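Local coordinates for ubiquitin-conjugating enzyme E2, putative (Plasmodium falciparum, PDB 2Q0V), which probably takes part in ubiquitin conjugation, as a member of the E2 family that most resembles the UBE2V-type variants, at residues A[108-116]-A[127-135]. Numbering follows the deposited sequence.
Sequences VIKNNLHIL and TILISLRQE
Val108 opens the contact with one methyl: its CG2 lies 4.2 Å from Leu132 CD2. Both side chains also rest on Val91 of strand 90-93, so a compact branched residue suits the place where chain, helix and sheet converge. After the 3-10 turn 110-112 comes Leu113, at the N-cap of the short helix 114-117. The first bond of its side chain does not aim at helix 125-135, but with CG anti to the backbone N (chi1 -163°) both methyls are carried there, and leucine is long enough to span two helix residues. Leu113 CD2 meets Leu132 CD2 at 4.0 Å, the two leucines crossing at about a right angle. Leu113 CD1 lies against Glu135, which supplies CH2 groups to the contact, the side chains running past each other in opposite directions; the 3.3 Å from Leu113 CD1 to Glu135 CG is doubtfully short.

Ile115 is directed toward helix 125-135 and uses every branch. With CG1 between the backbone N and the carbonyl carbon (chi1 58°), Ile115 CD1 reaches Ile128 CG1 at 3.5 Å, while Ile115 CG2 sits 4.0 Å from Thr127 CG2. Its CG1 packs beside Ser131 OG, a polar atom tolerated here because that hydroxyl donates to Thr127 O at 2.9 Å, one turn back. Thr127 likewise offers its methyl while OG1 accepts a hydrogen bond from Thr124 N. Leu116, buried and suitably apolar, finishes the row, Leu116 CD2 standing 4.2 Å from Ile128 CD1; Ile128 itself continues into the sheet at Ile78 and Val91.

The two segments are thus joined by apolar contacts, not by polar bonds to each other: Thr127 and Ser131 settle their hydroxyls within or next to their own helix, and hydrophobic burial fastens the 108-116 region to helix 125-135 of this E2-like fold.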
ATOM      1  N   VAL A 108       7.143  -6.202  -1.611  1.00 38.16           N
ATOM      2  CA  VAL A 108       6.145  -7.132  -1.127  1.00 37.08           C
ATOM      3  C   VAL A 108       6.133  -8.385  -1.998  1.00 36.48           C
ATOM      4  O   VAL A 108       6.135  -8.311  -3.234  1.00 36.13           O
ATOM      5  CB  VAL A 108       4.740  -6.456  -0.939  1.00 37.47           C
ATOM      6  CG1 VAL A 108       3.672  -7.476  -0.528  1.00 35.14           C
ATOM      7  CG2 VAL A 108       4.848  -5.325   0.116  1.00 35.80           C
ATOM      8  N   ILE A 109       6.217  -9.529  -1.328  1.00 35.72           N
ATOM      9  CA  ILE A 109       6.173 -10.820  -1.972  1.00 35.23           C
ATOM     10  C   ILE A 109       4.698 -11.152  -2.184  1.00 36.24           C
ATOM     11  O   ILE A 109       3.984 -11.491  -1.248  1.00 35.97           O
ATOM     12  CB  ILE A 109       6.893 -11.904  -1.126  1.00 34.78           C
ATOM     13  CG1 ILE A 109       8.287 -11.429  -0.711  1.00 32.74           C
ATOM     14  CG2 ILE A 109       6.989 -13.193  -1.895  1.00 33.53           C
ATOM     15  CD1 ILE A 109       8.874 -12.200   0.489  1.00 34.64           C
ATOM     16  N   LYS A 110       4.266 -11.009  -3.433  1.00 37.54           N
ATOM     17  CA  LYS A 110       2.885 -11.162  -3.858  1.00 38.94           C
ATOM     18  C   LYS A 110       2.223 -12.432  -3.303  1.00 38.25           C
ATOM     19  O   LYS A 110       1.104 -12.378  -2.813  1.00 38.31           O
ATOM     20  CB  LYS A 110       2.837 -11.096  -5.392  1.00 38.87           C
ATOM     21  CG  LYS A 110       1.575 -11.644  -6.055  1.00 42.00           C
ATOM     22  CD  LYS A 110       1.761 -11.911  -7.560  1.00 42.69           C
ATOM     23  CE  LYS A 110       1.817 -10.582  -8.349  1.00 50.33           C
ATOM     24  NZ  LYS A 110       1.735 -10.769  -9.849  1.00 50.48           N
ATOM     25  N   ASN A 111       2.938 -13.551  -3.328  1.00 37.82           N
ATOM     26  CA  ASN A 111       2.373 -14.833  -2.921  1.00 37.21           C
ATOM     27  C   ASN A 111       2.256 -15.040  -1.414  1.00 36.73           C
ATOM     28  O   ASN A 111       1.606 -15.994  -0.955  1.00 36.19           O
ATOM     29  CB  ASN A 111       3.132 -15.991  -3.577  1.00 37.30           C
ATOM     30  CG  ASN A 111       2.863 -16.092  -5.071  1.00 38.72           C
ATOM     31  OD1 ASN A 111       1.731 -15.874  -5.530  1.00 40.30           O
ATOM     32  ND2 ASN A 111       3.902 -16.426  -5.846  1.00 39.68           N
ATOM     33  N   ASN A 112       2.867 -14.135  -0.654  1.00 36.19           N
ATOM     34  CA  ASN A 112       2.749 -14.122   0.803  1.00 36.07           C
ATOM     35  C   ASN A 112       1.729 -13.128   1.387  1.00 35.75           C
ATOM     36  O   ASN A 112       1.692 -12.927   2.590  1.00 35.86           O
ATOM     37  CB  ASN A 112       4.120 -13.871   1.426  1.00 36.16           C
ATOM     38  CG  ASN A 112       5.106 -14.937   1.093  1.00 35.68           C
ATOM     39  OD1 ASN A 112       4.871 -15.773   0.218  1.00 37.29           O
ATOM     40  ND2 ASN A 112       6.219 -14.928   1.785  1.00 33.36           N
ATOM     41  N   LEU A 113       0.933 -12.495   0.534  1.00 35.81           N
ATOM     42  CA  LEU A 113      -0.107 -11.566   0.957  1.00 36.00           C
ATOM     43  C   LEU A 113      -1.359 -11.918   0.129  1.00 36.80           C
ATOM     44  O   LEU A 113      -1.305 -11.881  -1.113  1.00 37.41           O
ATOM     45  CB  LEU A 113       0.350 -10.109   0.747  1.00 35.28           C
ATOM     46  CG  LEU A 113      -0.399  -8.979   1.479  1.00 35.85           C
ATOM     47  CD1 LEU A 113      -0.179  -9.027   3.001  1.00 34.27           C
ATOM     48  CD2 LEU A 113      -0.081  -7.589   0.945  1.00 33.78           C
ATOM     49  N   HIS A 114      -2.456 -12.283   0.807  1.00 37.38           N
ATOM     50  CA  HIS A 114      -3.695 -12.733   0.147  1.00 37.80           C
ATOM     51  C   HIS A 114      -4.159 -11.794  -0.925  1.00 37.25           C
ATOM     52  O   HIS A 114      -4.347 -12.209  -2.050  1.00 37.71           O
ATOM     53  CB  HIS A 114      -4.873 -12.960   1.122  1.00 39.09           C
ATOM     54  CG  HIS A 114      -6.198 -13.181   0.414  1.00 42.95           C
ATOM     55  ND1 HIS A 114      -6.669 -14.437   0.072  1.00 45.07           N
ATOM     56  CD2 HIS A 114      -7.112 -12.298  -0.071  1.00 43.76           C
ATOM     57  CE1 HIS A 114      -7.823 -14.316  -0.564  1.00 46.63           C
ATOM     58  NE2 HIS A 114      -8.114 -13.029  -0.667  1.00 45.32           N
ATOM     59  N   ILE A 115      -4.353 -10.522  -0.594  1.00 37.27           N
ATOM     60  CA  ILE A 115      -4.975  -9.622  -1.554  1.00 36.77           C
ATOM     61  C   ILE A 115      -4.147  -9.421  -2.812  1.00 36.84           C
ATOM     62  O   ILE A 115      -4.706  -9.047  -3.831  1.00 36.73           O
ATOM     63  CB  ILE A 115      -5.435  -8.250  -0.948  1.00 37.06           C
ATOM     64  CG1 ILE A 115      -4.273  -7.501  -0.311  1.00 36.59           C
ATOM     65  CG2 ILE A 115      -6.614  -8.404   0.026  1.00 36.86           C
ATOM     66  CD1 ILE A 115      -3.874  -6.352  -1.155  1.00 36.42           C
ATOM     67  N   LEU A 116      -2.830  -9.640  -2.752  1.00 37.22           N
ATOM     68  CA  LEU A 116      -1.983  -9.497  -3.956  1.00 37.00           C
ATOM     69  C   LEU A 116      -1.953 -10.786  -4.733  1.00 37.53           C
ATOM     70  O   LEU A 116      -2.081 -10.768  -5.952  1.00 37.75           O
ATOM     71  CB  LEU A 116      -0.555  -9.046  -3.632  1.00 36.17           C
ATOM     72  CG  LEU A 116      -0.372  -7.611  -3.104  1.00 36.03           C
ATOM     73  CD1 LEU A 116       1.074  -7.415  -2.700  1.00 32.04           C
ATOM     74  CD2 LEU A 116      -0.818  -6.531  -4.107  1.00 32.75           C
ATOM     75  N   THR A 127      -6.815  -0.905   0.381  1.00 30.44           N
ATOM     76  CA  THR A 127      -6.837  -2.344   0.766  1.00 30.12           C
ATOM     77  C   THR A 127      -5.448  -2.911   1.061  1.00 29.84           C
ATOM     78  O   THR A 127      -5.275  -3.711   1.989  1.00 29.95           O
ATOM     79  CB  THR A 127      -7.484  -3.256  -0.333  1.00 29.63           C
ATOM     80  OG1 THR A 127      -8.652  -2.625  -0.853  1.00 28.86           O
ATOM     81  CG2 THR A 127      -7.900  -4.579   0.238  1.00 28.04           C
ATOM     82  N   ILE A 128      -4.482  -2.523   0.234  1.00 29.37           N
ATOM     83  CA  ILE A 128      -3.108  -2.991   0.368  1.00 29.91           C
ATOM     84  C   ILE A 128      -2.511  -2.427   1.664  1.00 28.72           C
ATOM     85  O   ILE A 128      -1.994  -3.156   2.479  1.00 28.77           O
ATOM     86  CB  ILE A 128      -2.256  -2.558  -0.852  1.00 30.12           C
ATOM     87  CG1 ILE A 128      -2.785  -3.208  -2.154  1.00 30.55           C
ATOM     88  CG2 ILE A 128      -0.743  -2.818  -0.574  1.00 29.14           C
ATOM     89  CD1 ILE A 128      -2.176  -2.583  -3.454  1.00 30.68           C
ATOM     90  N   LEU A 129      -2.656  -1.129   1.859  1.00 28.71           N
ATOM     91  CA  LEU A 129      -2.149  -0.463   3.047  1.00 28.29           C
ATOM     92  C   LEU A 129      -2.745  -1.061   4.309  1.00 28.70           C
ATOM     93  O   LEU A 129      -1.993  -1.483   5.170  1.00 29.78           O
ATOM     94  CB  LEU A 129      -2.320   1.058   2.932  1.00 27.86           C
ATOM     95  CG  LEU A 129      -1.536   1.624   1.733  1.00 26.83           C
ATOM     96  CD1 LEU A 129      -1.771   3.115   1.510  1.00 22.64           C
ATOM     97  CD2 LEU A 129      -0.014   1.239   1.734  1.00 24.41           C
ATOM     98  N   ILE A 130      -4.074  -1.168   4.370  1.00 29.36           N
ATOM     99  CA  ILE A 130      -4.800  -1.912   5.406  1.00 29.54           C
ATOM    100  C   ILE A 130      -4.326  -3.340   5.629  1.00 29.22           C
ATOM    101  O   ILE A 130      -4.110  -3.772   6.745  1.00 29.33           O
ATOM    102  CB  ILE A 130      -6.304  -1.945   5.100  1.00 30.19           C
ATOM    103  CG1 ILE A 130      -6.880  -0.538   5.152  1.00 28.97           C
ATOM    104  CG2 ILE A 130      -7.074  -2.879   6.111  1.00 28.80           C
ATOM    105  CD1 ILE A 130      -8.440  -0.508   4.757  1.00 31.18           C
ATOM    106  N   SER A 131      -4.145  -4.075   4.552  1.00 29.99           N
ATOM    107  CA  SER A 131      -3.621  -5.442   4.633  1.00 30.27           C
ATOM    108  C   SER A 131      -2.247  -5.551   5.229  1.00 30.07           C
ATOM    109  O   SER A 131      -1.966  -6.512   5.939  1.00 30.74           O
ATOM    110  CB  SER A 131      -3.630  -6.091   3.261  1.00 29.29           C
ATOM    111  OG  SER A 131      -4.948  -6.460   2.983  1.00 31.62           O
ATOM    112  N   LEU A 132      -1.388  -4.592   4.902  1.00 30.47           N
ATOM    113  CA  LEU A 132      -0.037  -4.539   5.448  1.00 30.91           C
ATOM    114  C   LEU A 132      -0.035  -4.200   6.935  1.00 31.00           C
ATOM    115  O   LEU A 132       0.706  -4.804   7.711  1.00 30.19           O
ATOM    116  CB  LEU A 132       0.835  -3.574   4.638  1.00 31.29           C
ATOM    117  CG  LEU A 132       1.234  -4.086   3.230  1.00 31.95           C
ATOM    118  CD1 LEU A 132       1.923  -2.947   2.421  1.00 33.55           C
ATOM    119  CD2 LEU A 132       2.120  -5.307   3.326  1.00 28.64           C
ATOM    120  N   ARG A 133      -0.911  -3.290   7.348  1.00 31.40           N
ATOM    121  CA  ARG A 133      -1.015  -3.005   8.756  1.00 32.71           C
ATOM    122  C   ARG A 133      -1.570  -4.196   9.553  1.00 33.35           C
ATOM    123  O   ARG A 133      -1.205  -4.379  10.698  1.00 33.42           O
ATOM    124  CB  ARG A 133      -1.860  -1.766   8.989  1.00 33.49           C
ATOM    125  CG  ARG A 133      -1.262  -0.885   9.998  1.00 35.29           C
ATOM    126  CD  ARG A 133      -1.632   0.571   9.789  1.00 38.24           C
ATOM    127  NE  ARG A 133      -2.783   0.861  10.614  1.00 42.09           N
ATOM    128  CZ  ARG A 133      -2.789   0.928  11.943  1.00 39.13           C
ATOM    129  NH1 ARG A 133      -3.930   1.168  12.553  1.00 41.53           N
ATOM    130  NH2 ARG A 133      -1.691   0.779  12.653  1.00 35.81           N
ATOM    131  N   GLN A 134      -2.420  -5.018   8.939  1.00 33.78           N
ATOM    132  CA  GLN A 134      -2.964  -6.199   9.615  1.00 34.11           C
ATOM    133  C   GLN A 134      -1.977  -7.328   9.724  1.00 34.21           C
ATOM    134  O   GLN A 134      -1.963  -8.046  10.714  1.00 33.92           O
ATOM    135  CB  GLN A 134      -4.256  -6.650   8.954  1.00 33.82           C
ATOM    136  CG  GLN A 134      -5.376  -5.612   9.229  1.00 37.28           C
ATOM    137  CD  GLN A 134      -6.094  -5.858  10.555  1.00 37.99           C
ATOM    138  OE1 GLN A 134      -6.249  -7.006  10.999  1.00 41.67           O
ATOM    139  NE2 GLN A 134      -6.553  -4.803  11.166  1.00 38.28           N
ATOM    140  N   GLU A 135      -1.136  -7.463   8.706  1.00 34.67           N
ATOM    141  CA  GLU A 135      -0.028  -8.393   8.739  1.00 35.40           C
ATOM    142  C   GLU A 135       0.916  -8.195   9.920  1.00 35.07           C
ATOM    143  O   GLU A 135       1.564  -9.149  10.329  1.00 35.33           O
ATOM    144  CB  GLU A 135       0.787  -8.291   7.451  1.00 35.81           C
ATOM    145  CG  GLU A 135       0.164  -9.037   6.299  1.00 38.95           C
ATOM    146  CD  GLU A 135      -0.121 -10.487   6.612  1.00 42.93           C
ATOM    147  OE1 GLU A 135       0.856 -11.279   6.735  1.00 45.55           O
ATOM    148  OE2 GLU A 135      -1.327 -10.835   6.721  1.00 42.67           O
TER